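Local coordinates for protein rifin (PDB 7JZI) that probably serves as a variant surface antigen of the malaria parasite on infected red blood cells, where some rifins engage inhibitory receptors of host immune cells, at residues Asn68-Ala73 against His79-Val84; Gly58-Ile63 against Ala104-Leu109; Ser51-Val56 against Lys115-Ala120. All coordinates share one frame; numbering follows the deposited sequence.

Interaction 1 (Asn68-Ala73 against His79-Val84)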
ATOM      1  N   ASN B  68       3.959  -1.291   2.022  1.00100.70           N
ATOM      2  CA  ASN B  68       3.372  -1.398   3.378  1.00 80.88           C
ATOM      3  C   ASN B  68       4.401  -0.844   4.367  1.00 86.15           C
ATOM      4  O   ASN B  68       3.997  -0.053   5.226  1.00 88.67           O
ATOM      5  CB  ASN B  68       2.879  -2.808   3.689  1.00 95.69           C
ATOM      6  CG  ASN B  68       1.613  -3.172   2.947  1.00 99.11           C
ATOM      7  OD1 ASN B  68       1.165  -4.313   3.003  1.00100.76           O
ATOM      8  ND2 ASN B  68       1.029  -2.213   2.251  1.00101.05           N
ATOM      9  N   GLU B  69       5.673  -1.249   4.268  1.00 95.72           N
ATOM     10  CA  GLU B  69       6.659  -0.784   5.234  1.00 90.97           C
ATOM     11  C   GLU B  69       6.884   0.714   5.128  1.00 91.11           C
ATOM     12  O   GLU B  69       7.048   1.388   6.152  1.00 80.11           O
ATOM     13  CB  GLU B  69       7.996  -1.502   5.060  1.00108.14           C
ATOM     14  CG  GLU B  69       8.956  -1.189   6.193  1.00117.91           C
ATOM     15  CD  GLU B  69      10.387  -1.577   5.902  1.00139.22           C
ATOM     16  OE1 GLU B  69      10.589  -2.524   5.122  1.00139.96           O
ATOM     17  OE2 GLU B  69      11.309  -0.920   6.435  1.00151.11           O
ATOM     18  N   VAL B  70       6.890   1.262   3.911  1.00 87.13           N
ATOM     19  CA  VAL B  70       7.349   2.641   3.775  1.00 84.04           C
ATOM     20  C   VAL B  70       6.211   3.643   3.865  1.00 82.08           C
ATOM     21  O   VAL B  70       6.464   4.851   3.967  1.00 93.29           O
ATOM     22  CB  VAL B  70       8.125   2.886   2.467  1.00100.57           C
ATOM     23  CG1 VAL B  70       9.560   2.365   2.576  1.00 90.38           C
ATOM     24  CG2 VAL B  70       7.396   2.306   1.278  1.00100.97           C
ATOM     25  N   CYS B  71       4.988   3.140   3.916  1.00 87.45           N
ATOM     26  CA  CYS B  71       3.831   4.057   3.886  1.00 85.11           C
ATOM     27  C   CYS B  71       3.058   3.883   5.195  1.00 82.10           C
ATOM     28  O   CYS B  71       1.974   4.452   5.304  1.00 94.86           O
ATOM     29  CB  CYS B  71       2.998   3.840   2.633  1.00 90.48           C
ATOM     30  SG  CYS B  71       3.826   4.373   1.115  1.00 84.81           S
ATOM     31  N   SER B  72       3.605   3.124   6.147  1.00 78.10           N
ATOM     32  CA  SER B  72       2.915   2.856   7.393  1.00 88.18           C
ATOM     33  C   SER B  72       2.778   4.136   8.212  1.00 82.75           C
ATOM     34  O   SER B  72       3.486   5.124   8.000  1.00 92.93           O
ATOM     35  CB  SER B  72       3.664   1.793   8.196  1.00 87.25           C
ATOM     36  OG  SER B  72       4.590   2.396   9.077  1.00 96.14           O
ATOM     37  N   ALA B  73       1.852   4.103   9.171  1.00 80.17           N
ATOM     38  CA  ALA B  73       1.682   5.232  10.082  1.00 75.95           C
ATOM     39  C   ALA B  73       2.869   5.367  11.015  1.00 78.95           C
ATOM     40  O   ALA B  73       3.046   6.408  11.653  1.00 90.77           O
ATOM     41  CB  ALA B  73       0.409   5.074  10.901  1.00 81.49           C
ATOM     42  N   HIS B  79       7.664   9.526   2.048  1.00 90.74           N
ATOM     43  CA  HIS B  79       8.227   8.837   0.902  1.00 84.15           C
ATOM     44  C   HIS B  79       7.320   9.017  -0.307  1.00 97.59           C
ATOM     45  O   HIS B  79       6.094   8.901  -0.190  1.00 92.37           O
ATOM     46  CB  HIS B  79       8.393   7.346   1.237  1.00 83.67           C
ATOM     47  CG  HIS B  79       9.033   6.529   0.157  1.00 97.20           C
ATOM     48  ND1 HIS B  79       8.477   6.370  -1.094  1.00 98.52           N
ATOM     49  CD2 HIS B  79      10.163   5.785   0.163  1.00 89.06           C
ATOM     50  CE1 HIS B  79       9.248   5.581  -1.818  1.00 92.48           C
ATOM     51  NE2 HIS B  79      10.277   5.209  -1.079  1.00 93.04           N
ATOM     52  N   PRO B  80       7.896   9.288  -1.483  1.00108.34           N
ATOM     53  CA  PRO B  80       7.069   9.683  -2.638  1.00 95.32           C
ATOM     54  C   PRO B  80       6.019   8.664  -3.052  1.00 93.63           C
ATOM     55  O   PRO B  80       4.953   9.065  -3.538  1.00104.30           O
ATOM     56  CB  PRO B  80       8.096   9.879  -3.764  1.00 95.77           C
ATOM     57  CG  PRO B  80       9.441   9.864  -3.135  1.00 94.36           C
ATOM     58  CD  PRO B  80       9.325   9.589  -1.673  1.00 97.16           C
ATOM     59  N   ILE B  81       6.289   7.365  -2.905  1.00 88.44           N
ATOM     60  CA  ILE B  81       5.373   6.298  -3.433  1.00 95.45           C
ATOM     61  C   ILE B  81       4.009   6.318  -2.768  1.00 81.54           C
ATOM     62  O   ILE B  81       3.039   5.879  -3.389  1.00 71.89           O
ATOM     63  CB  ILE B  81       5.982   4.885  -3.380  1.00 92.27           C
ATOM     64  CG1 ILE B  81       5.349   3.966  -4.428  1.00 81.88           C
ATOM     65  CG2 ILE B  81       5.902   4.288  -1.987  1.00 93.63           C
ATOM     66  CD1 ILE B  81       5.780   2.528  -4.329  1.00 88.36           C
ATOM     67  N   CYS B  82       3.940   6.819  -1.553  1.00 76.49           N
ATOM     68  CA  CYS B  82       2.684   6.685  -0.793  1.00 87.02           C
ATOM     69  C   CYS B  82       1.497   7.309  -1.536  1.00 95.60           C
ATOM     70  O   CYS B  82       0.403   6.751  -1.425  1.00 91.13           O
ATOM     71  CB  CYS B  82       2.909   7.192   0.621  1.00 88.15           C
ATOM     72  SG  CYS B  82       4.238   6.312   1.479  1.00 91.79           S
ATOM     73  N   VAL B  83       1.692   8.387  -2.290  1.00 92.40           N
ATOM     74  CA  VAL B  83       0.549   9.088  -2.945  1.00 83.64           C
ATOM     75  C   VAL B  83      -0.153   8.153  -3.929  1.00 87.09           C
ATOM     76  O   VAL B  83      -1.363   8.309  -4.116  1.00 84.05           O
ATOM     77  CB  VAL B  83       0.999  10.395  -3.615  1.00 87.22           C
ATOM     78  CG1 VAL B  83       1.920  10.148  -4.797  1.00 93.61           C
ATOM     79  CG2 VAL B  83      -0.178  11.268  -4.021  1.00 76.62           C
ATOM     80  N   VAL B  84       0.559   7.194  -4.507  1.00 86.20           N
ATOM     81  CA  VAL B  84      -0.046   6.334  -5.564  1.00 97.00           C
ATOM     82  C   VAL B  84      -1.201   5.511  -4.990  1.00 95.72           C
ATOM     83  O   VAL B  84      -2.031   5.037  -5.775  1.00 95.96           O
ATOM     84  CB  VAL B  84       1.003   5.453  -6.263  1.00 94.27           C
ATOM     85  CG1 VAL B  84       1.199   4.122  -5.559  1.00105.37           C
ATOM     86  CG2 VAL B  84       0.659   5.232  -7.725  1.00112.59           C
TER
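H79 comes first, set against the last residue of helix 56-70: V70 CB comes at the H79 ring obliquely, 4.2 Å from H79 CD2. With CG anti to the backbone N (chi1 -177°), the imidazole also reaches its own chain, where I81 N donates to H79 ND1 at 3.0 Å. That bond is nearly straight (165°), and the donor sits at the ring edge, almost in the ring plane, so the rotation of the imidazole is fixed and ND1 is the acceptor nitrogen. T38, from another loop, packs against H79 as well.

I81 follows, and its CG2 branch does the touching. The methyl lies 3.7 Å from C71 SG and 4.1 Å from V70 CG2, with the V70 and I81 side chains crossing at about a right angle. L39 adds a further apolar neighbour to I81. The arrangement is a disulfide-closed loop: the chain leaves the helix at C71, runs out and returns at C82, where the backbone turns toward helix 84-88.

C82 supplies the covalent tie, C82 SG to C71 SG, with a chi3 of -99° that gives the bridge a left-handed twist. Both cysteines are buried. R85 of helix 84-88 packs on C71, and an aromatic side chain of the other protein's chain packs on C82, which places the bridge beside the interface between the two proteins. Two backbone bonds hold the returning chain in its turn, C82 N to H79 O at 3.3 Å and V84 N to I81 O at 3.0 Å.

Interaction 2 (Gly58-Ile63 against Ala104-Leu109)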
ATOM      1  N   GLY B  58       5.207 -10.904 -10.669  1.00139.71           N
ATOM      2  CA  GLY B  58       6.159 -11.137  -9.598  1.00140.79           C
ATOM      3  C   GLY B  58       6.532  -9.864  -8.881  1.00135.13           C
ATOM      4  O   GLY B  58       6.387  -9.752  -7.653  1.00140.04           O
ATOM      5  N   LEU B  59       6.871  -8.842  -9.663  1.00137.18           N
ATOM      6  CA  LEU B  59       7.224  -7.553  -9.107  1.00135.33           C
ATOM      7  C   LEU B  59       6.118  -7.096  -8.175  1.00129.39           C
ATOM      8  O   LEU B  59       6.378  -6.390  -7.196  1.00122.70           O
ATOM      9  CB  LEU B  59       7.450  -6.573 -10.260  1.00120.52           C
ATOM     10  CG  LEU B  59       8.487  -5.458 -10.168  1.00115.79           C
ATOM     11  CD1 LEU B  59       8.496  -4.667 -11.463  1.00127.90           C
ATOM     12  CD2 LEU B  59       8.188  -4.553  -8.999  1.00127.59           C
ATOM     13  N   ALA B  60       4.890  -7.565  -8.430  1.00131.83           N
ATOM     14  CA  ALA B  60       3.725  -7.091  -7.697  1.00126.54           C
ATOM     15  C   ALA B  60       3.884  -7.326  -6.204  1.00113.16           C
ATOM     16  O   ALA B  60       3.772  -6.390  -5.403  1.00106.18           O
ATOM     17  CB  ALA B  60       2.469  -7.789  -8.216  1.00123.17           C
ATOM     18  N   ILE B  61       4.219  -8.558  -5.809  1.00119.63           N
ATOM     19  CA  ILE B  61       4.098  -8.889  -4.389  1.00107.74           C
ATOM     20  C   ILE B  61       5.117  -8.108  -3.568  1.00104.11           C
ATOM     21  O   ILE B  61       4.780  -7.533  -2.524  1.00 97.35           O
ATOM     22  CB  ILE B  61       4.235 -10.407  -4.169  1.00114.67           C
ATOM     23  CG1 ILE B  61       2.985 -11.149  -4.652  1.00110.32           C
ATOM     24  CG2 ILE B  61       4.492 -10.707  -2.697  1.00 92.01           C
ATOM     25  CD1 ILE B  61       3.005 -11.515  -6.124  1.00118.62           C
ATOM     26  N   ALA B  62       6.341  -7.978  -4.081  1.00110.66           N
ATOM     27  CA  ALA B  62       7.339  -7.157  -3.403  1.00103.04           C
ATOM     28  C   ALA B  62       6.867  -5.716  -3.286  1.00100.17           C
ATOM     29  O   ALA B  62       6.989  -5.103  -2.216  1.00 97.94           O
ATOM     30  CB  ALA B  62       8.674  -7.227  -4.141  1.00109.75           C
ATOM     31  N   ILE B  63       6.269  -5.182  -4.359  1.00 99.07           N
ATOM     32  CA  ILE B  63       5.754  -3.814  -4.325  1.00105.21           C
ATOM     33  C   ILE B  63       4.812  -3.643  -3.149  1.00 90.88           C
ATOM     34  O   ILE B  63       4.814  -2.602  -2.480  1.00 90.60           O
ATOM     35  CB  ILE B  63       5.058  -3.456  -5.652  1.00 96.21           C
ATOM     36  CG1 ILE B  63       6.057  -3.435  -6.797  1.00 92.62           C
ATOM     37  CG2 ILE B  63       4.434  -2.093  -5.569  1.00 80.96           C
ATOM     38  CD1 ILE B  63       7.088  -2.354  -6.652  1.00118.48           C
ATOM     39  N   ALA B 104      -4.981  -4.681  -5.999  1.00107.91           N
ATOM     40  CA  ALA B 104      -4.970  -3.507  -6.866  1.00103.24           C
ATOM     41  C   ALA B 104      -3.666  -3.409  -7.648  1.00100.40           C
ATOM     42  O   ALA B 104      -3.672  -3.071  -8.840  1.00109.56           O
ATOM     43  CB  ALA B 104      -5.193  -2.243  -6.036  1.00100.68           C
ATOM     44  N   ILE B 105      -2.542  -3.724  -7.003  1.00 95.02           N
ATOM     45  CA  ILE B 105      -1.262  -3.690  -7.699  1.00106.81           C
ATOM     46  C   ILE B 105      -1.241  -4.731  -8.809  1.00113.14           C
ATOM     47  O   ILE B 105      -0.794  -4.462  -9.933  1.00122.88           O
ATOM     48  CB  ILE B 105      -0.115  -3.893  -6.692  1.00104.02           C
ATOM     49  CG1 ILE B 105      -0.144  -2.794  -5.631  1.00104.52           C
ATOM     50  CG2 ILE B 105       1.226  -3.888  -7.388  1.00104.32           C
ATOM     51  CD1 ILE B 105       1.055  -2.791  -4.723  1.00 97.02           C
ATOM     52  N   THR B 106      -1.751  -5.929  -8.524  1.00114.51           N
ATOM     53  CA  THR B 106      -1.791  -6.970  -9.543  1.00118.17           C
ATOM     54  C   THR B 106      -2.731  -6.605 -10.690  1.00127.00           C
ATOM     55  O   THR B 106      -2.472  -6.971 -11.836  1.00132.00           O
ATOM     56  CB  THR B 106      -2.166  -8.321  -8.924  1.00123.37           C
ATOM     57  OG1 THR B 106      -3.234  -8.155  -7.985  1.00122.85           O
ATOM     58  CG2 THR B 106      -0.954  -8.951  -8.228  1.00109.73           C
ATOM     59  N   ASN B 107      -3.829  -5.893 -10.416  1.00127.25           N
ATOM     60  CA  ASN B 107      -4.694  -5.480 -11.524  1.00125.98           C
ATOM     61  C   ASN B 107      -4.040  -4.395 -12.375  1.00120.89           C
ATOM     62  O   ASN B 107      -4.138  -4.425 -13.613  1.00133.66           O
ATOM     63  CB  ASN B 107      -6.044  -4.971 -11.008  1.00133.13           C
ATOM     64  CG  ASN B 107      -6.851  -6.036 -10.275  1.00137.98           C
ATOM     65  OD1 ASN B 107      -7.162  -5.887  -9.095  1.00143.64           O
ATOM     66  ND2 ASN B 107      -7.215  -7.098 -10.981  1.00133.07           N
ATOM     67  N   VAL B 108      -3.305  -3.473 -11.740  1.00122.52           N
ATOM     68  CA  VAL B 108      -2.512  -2.501 -12.498  1.00123.33           C
ATOM     69  C   VAL B 108      -1.540  -3.219 -13.427  1.00133.00           C
ATOM     70  O   VAL B 108      -1.510  -2.978 -14.642  1.00131.67           O
ATOM     71  CB  VAL B 108      -1.778  -1.535 -11.550  1.00107.96           C
ATOM     72  CG1 VAL B 108      -0.550  -0.957 -12.226  1.00114.88           C
ATOM     73  CG2 VAL B 108      -2.702  -0.426 -11.111  1.00 88.78           C
ATOM     74  N   LEU B 109      -0.743  -4.133 -12.881  1.00130.49           N
ATOM     75  CA  LEU B 109       0.272  -4.743 -13.730  1.00135.23           C
ATOM     76  C   LEU B 109      -0.241  -5.891 -14.584  1.00139.08           C
ATOM     77  O   LEU B 109       0.434  -6.270 -15.537  1.00141.80           O
ATOM     78  CB  LEU B 109       1.475  -5.198 -12.917  1.00127.01           C
ATOM     79  CG  LEU B 109       2.089  -3.991 -12.226  1.00127.09           C
ATOM     80  CD1 LEU B 109       2.023  -3.986 -10.736  1.00130.72           C
ATOM     81  CD2 LEU B 109       3.518  -3.952 -12.707  1.00136.64           C
TER
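I63 and I105 meet through unlike ends: the short CG2 branch of I63 comes up against the tip of the longer I105 arm, with I63 CG2 3.6 Å from I105 CD1, and the two side chains cross obliquely. The I105 arm is extended (chi2 -171°), which carries CD1 across to the other helix. I63 sends its own CG1 arm away from this contact, and V36 and L39 pack against its side chain.

The CG2 branch of I105 lies between I63 CG2 and the backbone of A60, 4.1 Å from A60 CA. A60 CB also packs on I105 CG2, but lies closer to T106 CG2, at 3.6 Å. The threonine divides its two branches: the methyl faces the neighbouring helix, while OG1 turns back to its own helix and hydrogen-bonds to the carbonyls of D103 and K102. With alanine as the small residue, the backbones come close, A60 CA lying 5.8 Å from T106 CA.

No hydrogen bond joins the segments, and three of the four touching residues are buried. L59 and L109 both pack on L31 of helix 8-33, which brings a third helix to the pair. Over these segments the axes approach to 9.0 Å, with N-to-C directions 148° apart, as in an antiparallel helix pair of an all-helical bundle.

Interaction 3 (Ser51-Val56 against Lys115-Ala120)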
ATOM      1  N   SER B  51      15.424  -7.963 -17.639  1.00163.64           N
ATOM      2  CA  SER B  51      14.466  -8.212 -18.763  1.00165.00           C
ATOM      3  C   SER B  51      13.275  -9.075 -18.328  1.00164.60           C
ATOM      4  O   SER B  51      12.644  -8.667 -17.353  1.00163.00           O
ATOM      5  CB  SER B  51      15.158  -8.771 -19.981  1.00169.87           C
ATOM      6  OG  SER B  51      14.303  -8.735 -21.114  1.00170.89           O
ATOM      7  N   HIS B  52      12.920 -10.142 -19.072  1.00174.38           N
ATOM      8  CA  HIS B  52      11.870 -11.078 -18.629  1.00165.93           C
ATOM      9  C   HIS B  52      10.581 -10.354 -18.216  1.00170.74           C
ATOM     10  O   HIS B  52      10.020 -10.580 -17.140  1.00173.67           O
ATOM     11  CB  HIS B  52      12.387 -12.001 -17.512  1.00158.28           C
ATOM     12  CG  HIS B  52      12.788 -11.296 -16.247  1.00159.36           C
ATOM     13  ND1 HIS B  52      14.093 -11.243 -15.807  1.00158.30           N
ATOM     14  CD2 HIS B  52      12.053 -10.641 -15.315  1.00158.77           C
ATOM     15  CE1 HIS B  52      14.145 -10.574 -14.669  1.00158.68           C
ATOM     16  NE2 HIS B  52      12.921 -10.198 -14.348  1.00157.50           N
ATOM     17  N   TYR B  53      10.074  -9.526 -19.135  1.00167.79           N
ATOM     18  CA  TYR B  53       8.992  -8.589 -18.824  1.00163.24           C
ATOM     19  C   TYR B  53       7.755  -9.271 -18.222  1.00161.26           C
ATOM     20  O   TYR B  53       7.206  -8.775 -17.229  1.00163.30           O
ATOM     21  CB  TYR B  53       8.719  -7.738 -20.074  1.00160.04           C
ATOM     22  CG  TYR B  53       7.888  -8.345 -21.180  1.00164.12           C
ATOM     23  CD1 TYR B  53       6.508  -8.284 -21.151  1.00157.21           C
ATOM     24  CD2 TYR B  53       8.493  -9.023 -22.237  1.00171.03           C
ATOM     25  CE1 TYR B  53       5.753  -8.849 -22.168  1.00161.71           C
ATOM     26  CE2 TYR B  53       7.752  -9.584 -23.244  1.00171.45           C
ATOM     27  CZ  TYR B  53       6.385  -9.488 -23.214  1.00169.64           C
ATOM     28  OH  TYR B  53       5.660 -10.056 -24.232  1.00170.91           O
ATOM     29  N   THR B  54       7.372 -10.455 -18.714  1.00159.67           N
ATOM     30  CA  THR B  54       6.135 -11.064 -18.236  1.00163.04           C
ATOM     31  C   THR B  54       6.268 -11.651 -16.839  1.00167.86           C
ATOM     32  O   THR B  54       5.326 -12.295 -16.368  1.00159.85           O
ATOM     33  CB  THR B  54       5.593 -12.126 -19.213  1.00166.95           C
ATOM     34  OG1 THR B  54       4.569 -12.918 -18.571  1.00195.92           O
ATOM     35  CG2 THR B  54       6.678 -12.971 -19.985  1.00163.20           C
ATOM     36  N   GLU B  55       7.391 -11.426 -16.154  1.00168.79           N
ATOM     37  CA  GLU B  55       7.448 -11.655 -14.718  1.00163.37           C
ATOM     38  C   GLU B  55       6.908 -10.477 -13.911  1.00160.19           C
ATOM     39  O   GLU B  55       7.160 -10.435 -12.710  1.00160.62           O
ATOM     40  CB  GLU B  55       8.886 -11.965 -14.293  1.00163.58           C
ATOM     41  CG  GLU B  55       9.598 -13.045 -15.097  1.00160.54           C
ATOM     42  CD  GLU B  55      10.813 -13.597 -14.377  1.00160.63           C
ATOM     43  OE1 GLU B  55      11.472 -12.845 -13.639  1.00156.44           O
ATOM     44  OE2 GLU B  55      11.126 -14.788 -14.576  1.00159.95           O
ATOM     45  N   VAL B  56       6.205  -9.524 -14.537  1.00150.85           N
ATOM     46  CA  VAL B  56       5.806  -8.310 -13.819  1.00143.79           C
ATOM     47  C   VAL B  56       4.886  -8.599 -12.639  1.00143.31           C
ATOM     48  O   VAL B  56       4.952  -7.906 -11.615  1.00141.64           O
ATOM     49  CB  VAL B  56       5.144  -7.291 -14.764  1.00140.71           C
ATOM     50  CG1 VAL B  56       6.189  -6.482 -15.499  1.00142.76           C
ATOM     51  CG2 VAL B  56       4.226  -7.992 -15.733  1.00141.94           C
ATOM     52  N   LYS B 115      -1.527  -5.462 -22.014  1.00151.56           N
ATOM     53  CA  LYS B 115      -0.967  -4.401 -22.838  1.00141.12           C
ATOM     54  C   LYS B 115       0.270  -4.892 -23.583  1.00145.05           C
ATOM     55  O   LYS B 115       0.328  -4.868 -24.820  1.00151.20           O
ATOM     56  CB  LYS B 115      -0.617  -3.242 -21.889  1.00141.35           C
ATOM     57  CG  LYS B 115       0.062  -2.023 -22.459  1.00146.24           C
ATOM     58  CD  LYS B 115      -0.665  -1.363 -23.593  1.00139.80           C
ATOM     59  CE  LYS B 115      -1.458  -0.193 -23.030  1.00140.09           C
ATOM     60  NZ  LYS B 115      -1.284   1.045 -23.842  1.00140.54           N
ATOM     61  N   ALA B 116       1.253  -5.392 -22.824  1.00149.29           N
ATOM     62  CA  ALA B 116       2.540  -5.760 -23.406  1.00153.08           C
ATOM     63  C   ALA B 116       2.426  -6.953 -24.338  1.00160.08           C
ATOM     64  O   ALA B 116       3.051  -6.971 -25.401  1.00165.02           O
ATOM     65  CB  ALA B 116       3.555  -6.058 -22.304  1.00156.47           C
ATOM     66  N   THR B 117       1.658  -7.974 -23.949  1.00165.35           N
ATOM     67  CA  THR B 117       1.539  -9.160 -24.794  1.00166.21           C
ATOM     68  C   THR B 117       0.853  -8.839 -26.114  1.00163.89           C
ATOM     69  O   THR B 117       1.338  -9.245 -27.175  1.00169.87           O
ATOM     70  CB  THR B 117       0.805 -10.290 -24.067  1.00158.96           C
ATOM     71  OG1 THR B 117      -0.569  -9.912 -23.879  1.00163.26           O
ATOM     72  CG2 THR B 117       1.483 -10.619 -22.745  1.00151.87           C
ATOM     73  N   GLN B 118      -0.243  -8.079 -26.096  1.00160.00           N
ATOM     74  CA  GLN B 118      -0.849  -7.909 -27.401  1.00160.00           C
ATOM     75  C   GLN B 118      -0.091  -6.850 -28.191  1.00165.79           C
ATOM     76  O   GLN B 118      -0.126  -6.869 -29.425  1.00168.22           O
ATOM     77  CB  GLN B 118      -2.319  -7.461 -27.312  1.00158.04           C
ATOM     78  CG  GLN B 118      -2.792  -7.111 -28.734  1.00164.85           C
ATOM     79  CD  GLN B 118      -3.702  -5.918 -28.863  1.00171.52           C
ATOM     80  OE1 GLN B 118      -3.656  -4.990 -28.047  1.00168.49           O
ATOM     81  NE2 GLN B 118      -4.458  -5.881 -29.952  1.00164.21           N
ATOM     82  N   SER B 119       0.724  -6.016 -27.536  1.00168.14           N
ATOM     83  CA  SER B 119       1.551  -5.145 -28.353  1.00170.41           C
ATOM     84  C   SER B 119       2.709  -5.930 -28.964  1.00170.03           C
ATOM     85  O   SER B 119       3.094  -5.678 -30.107  1.00171.82           O
ATOM     86  CB  SER B 119       2.037  -3.959 -27.528  1.00164.50           C
ATOM     87  OG  SER B 119       2.742  -3.041 -28.338  1.00165.49           O
ATOM     88  N   ALA B 120       3.254  -6.904 -28.233  1.00175.59           N
ATOM     89  CA  ALA B 120       4.346  -7.721 -28.747  1.00170.91           C
ATOM     90  C   ALA B 120       3.878  -8.696 -29.807  1.00170.75           C
ATOM     91  O   ALA B 120       4.678  -9.091 -30.662  1.00173.31           O
ATOM     92  CB  ALA B 120       5.012  -8.491 -27.611  1.00172.18           C
TER
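A120 N bonds to A116 O at 2.8 Å, the helical link that sets the methyls of A116 and A120 one turn apart on the same side of helix 101-127, and Y53 lies along both. The partner segment is the connection between helix 43-50 and helix 56-70, so this is a loop-to-helix contact in a helical bundle, a short 3-10 turn laying its tyrosine on helix 101-127, the last helix of this piece of the protein.

Y53 carries the contact. Its CG sits between the backbone N and the carbonyl carbon (chi1 79°), and from there the ring reaches out to the helix. CE1 leads: Y53 CE1 is 3.6 Å from A116 CB, the methyl meeting the ring at an oblique tilt. M24 of helix 8-33 touches the same tyrosine, and V27 of that helix packs on A116, so the contact lies where the loop and two helices come together.

S51 breaks from helix 43-50 with a positive phi (68°). A backbone bond from E55 N to H52 O, at 2.9 Å, then closes the turn, and E55 takes the N-cap position of helix 56-70. T54 and V56 add contacts to L113, an earlier residue of helix 101-127.

No hydrogen bond crosses between the segments. T117 OG1 is bonded to E114 O of its own helix, and the tyrosine hydroxyl meets carbon: Y53 OH lies 3.8 Å from A120 CB and 4.3 Å from T117 CA.

Overall arrangement
The three contacts follow one another along the helical bundle of this piece of a longer membrane protein, probably the variable region of the rifin. Along the chain they are nested: interaction 1 inside the loop closed by interaction 2, and that inside interaction 3. Interactions 1 and 2 share helix 56-70, their centres about 15 Å apart. Interactions 2 and 3 share helix 101-127, about 14 Å between centres, and touch where L109 O packs on V56 CG2. Interactions 1 and 3 lie on opposite sides of the chain's centre. Interaction 2 joins two helices, interaction 3 lays the loop before helix 56-70 on helix 101-127, and interaction 1 lies at one end, where the other protein docks.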